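Local coordinates for protein beta-Ala-His dipeptidase (Homo sapiens, PDB 3DLJ) that hydrolyses Xaa-His dipeptides, above all carnosine and anserine, as a secreted, homodimeric metallopeptidase of the M20 family with two zinc ions per subunit, at residues S260-P271 against T369-S377. Residues are numbered along the deposited sequence; the frame is centred on the assembly and turned at random.
Sequences SLVDSSGHILVP and TRHLEDVFS
In the lid domain that M20 peptidases insert into their catalytic domain, the hairpin-like loop 260-271 meets helix 361-377 chiefly through the imidazole of H371, which reaches S260, L261, V270 and P271. CG of H371 stands anti to the backbone N (chi1 171°), which carries the ring off the helix to the open end of the loop, where S260 and V270-P271 both meet it. There NE2 of H371 donates to OG of S260 over 3.0 Å, the hydroxyl lying 28° out of the ring plane, and makes a weak, bent bond to the carbonyl O of S260, also 3.0 Å away (131° at the hydrogen). OG of S260 is in turn hydrogen-bonded to the carbonyl O of L257, so the imidazole is tied to the end of helix 250-258. CA of V270 sits over one ring face in a CH-pi contact, 4.3 Å from the ring centroid, while CG2 of V375, one helical turn on, covers the opposite face toward its rim and lies 3.7 Å from OG of S260. CD of P271 approaches ND1 of H371 obliquely at 3.5 Å, and CG2 of V270 lies against CD2 of H371. Beside the ring, CD2 of L261 meets CD2 of L372 at 4.0 Å, the two side chains crossing at about a right angle. With an alanine at H371 the NE2 donor to S260 is gone, and a gap would probably open between V270 and V375, weakening the hold of the helix on both arms of the loop. L261 and L372 both rest on F351 of strand 346-355, L372 also touches V387 of strand 384-397, and L257 of helix 250-258 packs against L372 and V375, away from the zinc site.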
# COMPACT_ATOMS: atom_id res chain seq x y z
N SER A 260 6.45 1.04 27.05
CA SER A 260 7.88 1.30 27.19
C SER A 260 8.56 1.69 25.86
O SER A 260 9.76 1.92 25.82
CB SER A 260 8.55 0.03 27.74
OG SER A 260 8.76 -0.92 26.68
N LEU A 261 7.79 1.76 24.77
CA LEU A 261 8.31 1.83 23.41
C LEU A 261 8.50 3.24 22.84
O LEU A 261 9.44 3.47 22.09
CB LEU A 261 7.43 1.02 22.45
CG LEU A 261 7.44 -0.52 22.59
CD1 LEU A 261 6.24 -1.12 21.87
CD2 LEU A 261 8.75 -1.18 22.15
N VAL A 262 7.61 4.16 23.19
CA VAL A 262 7.56 5.49 22.57
C VAL A 262 7.10 6.51 23.63
O VAL A 262 6.33 6.18 24.54
CB VAL A 262 6.65 5.48 21.29
CG1 VAL A 262 5.17 5.22 21.62
CG2 VAL A 262 6.79 6.77 20.48
N ASP A 263 7.57 7.75 23.55
CA ASP A 263 7.08 8.72 24.53
C ASP A 263 5.98 9.63 23.96
O ASP A 263 5.55 9.45 22.80
CB ASP A 263 8.23 9.46 25.21
CG ASP A 263 8.91 10.49 24.31
OD1 ASP A 263 8.39 10.80 23.22
OD2 ASP A 263 9.97 11.00 24.72
N SER A 264 5.50 10.58 24.76
CA SER A 264 4.39 11.45 24.30
C SER A 264 4.75 12.37 23.12
O SER A 264 3.86 12.85 22.43
CB SER A 264 3.75 12.24 25.46
OG SER A 264 4.71 13.04 26.15
N SER A 265 6.04 12.58 22.86
CA SER A 265 6.46 13.36 21.68
C SER A 265 6.69 12.54 20.41
O SER A 265 7.13 13.07 19.38
CB SER A 265 7.69 14.17 22.02
OG SER A 265 7.41 14.91 23.20
N GLY A 266 6.38 11.25 20.45
CA GLY A 266 6.64 10.39 19.32
C GLY A 266 8.04 9.79 19.29
O GLY A 266 8.35 8.96 18.43
N HIS A 267 8.88 10.20 20.24
CA HIS A 267 10.27 9.76 20.27
C HIS A 267 10.34 8.32 20.77
O HIS A 267 9.78 7.98 21.83
CB HIS A 267 11.11 10.70 21.15
CG HIS A 267 12.45 10.16 21.53
ND1 HIS A 267 13.53 10.19 20.67
CD2 HIS A 267 12.89 9.60 22.68
CE1 HIS A 267 14.57 9.64 21.26
NE2 HIS A 267 14.22 9.28 22.49
N ILE A 268 11.00 7.49 19.97
CA ILE A 268 11.10 6.06 20.23
C ILE A 268 12.15 5.77 21.31
O ILE A 268 13.28 6.20 21.21
CB ILE A 268 11.44 5.26 18.94
CG1 ILE A 268 10.43 5.57 17.82
CG2 ILE A 268 11.53 3.74 19.25
CD1 ILE A 268 10.87 5.14 16.40
N LEU A 269 11.75 4.97 22.29
CA LEU A 269 12.55 4.72 23.49
C LEU A 269 13.42 3.46 23.46
O LEU A 269 14.17 3.22 24.40
CB LEU A 269 11.62 4.72 24.73
CG LEU A 269 10.92 6.06 25.06
CD1 LEU A 269 9.89 5.93 26.21
CD2 LEU A 269 11.94 7.17 25.40
N VAL A 270 13.33 2.66 22.40
CA VAL A 270 14.20 1.49 22.23
C VAL A 270 15.64 1.97 22.05
O VAL A 270 15.90 2.74 21.12
CB VAL A 270 13.74 0.64 21.00
CG1 VAL A 270 14.74 -0.49 20.70
CG2 VAL A 270 12.29 0.11 21.21
N PRO A 271 16.56 1.58 22.96
CA PRO A 271 17.97 2.00 22.75
C PRO A 271 18.60 1.47 21.45
O PRO A 271 18.37 0.31 21.06
CB PRO A 271 18.70 1.45 23.99
CG PRO A 271 17.58 1.26 25.04
CD PRO A 271 16.38 0.83 24.22
N THR A 369 14.03 -6.53 20.67
CA THR A 369 13.92 -7.74 21.46
C THR A 369 14.58 -7.53 22.80
O THR A 369 13.92 -7.72 23.82
CB THR A 369 14.47 -8.96 20.71
OG1 THR A 369 13.77 -9.03 19.47
CG2 THR A 369 14.21 -10.24 21.49
N ARG A 370 15.84 -7.08 22.80
CA ARG A 370 16.62 -6.82 24.02
C ARG A 370 15.92 -5.83 24.92
O ARG A 370 15.86 -6.03 26.14
CB ARG A 370 18.01 -6.28 23.69
CG ARG A 370 19.07 -7.36 23.45
N HIS A 371 15.40 -4.76 24.32
CA HIS A 371 14.66 -3.78 25.08
C HIS A 371 13.48 -4.43 25.81
O HIS A 371 13.33 -4.27 27.03
CB HIS A 371 14.22 -2.62 24.18
CG HIS A 371 13.27 -1.68 24.84
ND1 HIS A 371 13.67 -0.72 25.74
CD2 HIS A 371 11.92 -1.56 24.73
CE1 HIS A 371 12.61 -0.05 26.17
NE2 HIS A 371 11.54 -0.53 25.56
N LEU A 372 12.67 -5.18 25.07
CA LEU A 372 11.48 -5.82 25.64
C LEU A 372 11.79 -6.83 26.75
O LEU A 372 11.12 -6.82 27.78
CB LEU A 372 10.60 -6.42 24.53
CG LEU A 372 9.90 -5.37 23.64
CD1 LEU A 372 9.23 -6.01 22.43
CD2 LEU A 372 8.90 -4.50 24.42
N GLU A 373 12.80 -7.68 26.52
CA GLU A 373 13.37 -8.59 27.53
C GLU A 373 13.82 -7.85 28.77
O GLU A 373 13.53 -8.27 29.88
CB GLU A 373 14.53 -9.42 26.95
CG GLU A 373 14.05 -10.44 25.93
CD GLU A 373 15.17 -11.15 25.14
OE1 GLU A 373 16.37 -10.79 25.22
OE2 GLU A 373 14.80 -12.08 24.40
N ASP A 374 14.53 -6.74 28.60
CA ASP A 374 14.95 -5.95 29.76
C ASP A 374 13.76 -5.37 30.56
O ASP A 374 13.77 -5.41 31.80
CB ASP A 374 15.97 -4.88 29.35
CG ASP A 374 17.37 -5.45 29.09
OD1 ASP A 374 17.60 -6.66 29.34
OD2 ASP A 374 18.27 -4.70 28.65
N VAL A 375 12.75 -4.86 29.87
CA VAL A 375 11.55 -4.36 30.56
C VAL A 375 10.82 -5.51 31.26
O VAL A 375 10.43 -5.39 32.43
CB VAL A 375 10.59 -3.62 29.60
CG1 VAL A 375 9.21 -3.33 30.28
CG2 VAL A 375 11.24 -2.33 29.11
N PHE A 376 10.60 -6.60 30.54
CA PHE A 376 9.90 -7.74 31.11
C PHE A 376 10.61 -8.35 32.33
O PHE A 376 9.97 -8.68 33.33
CB PHE A 376 9.69 -8.81 30.05
CG PHE A 376 8.77 -9.90 30.48
CD1 PHE A 376 7.40 -9.66 30.61
CD2 PHE A 376 9.27 -11.19 30.75
CE1 PHE A 376 6.54 -10.68 30.98
CE2 PHE A 376 8.42 -12.21 31.14
CZ PHE A 376 7.05 -11.95 31.25
N SER A 377 11.93 -8.48 32.25
CA SER A 377 12.65 -9.15 33.32
C SER A 377 12.55 -8.35 34.63
O SER A 377 12.41 -8.95 35.69
CB SER A 377 14.09 -9.48 32.91
OG SER A 377 14.98 -8.45 33.31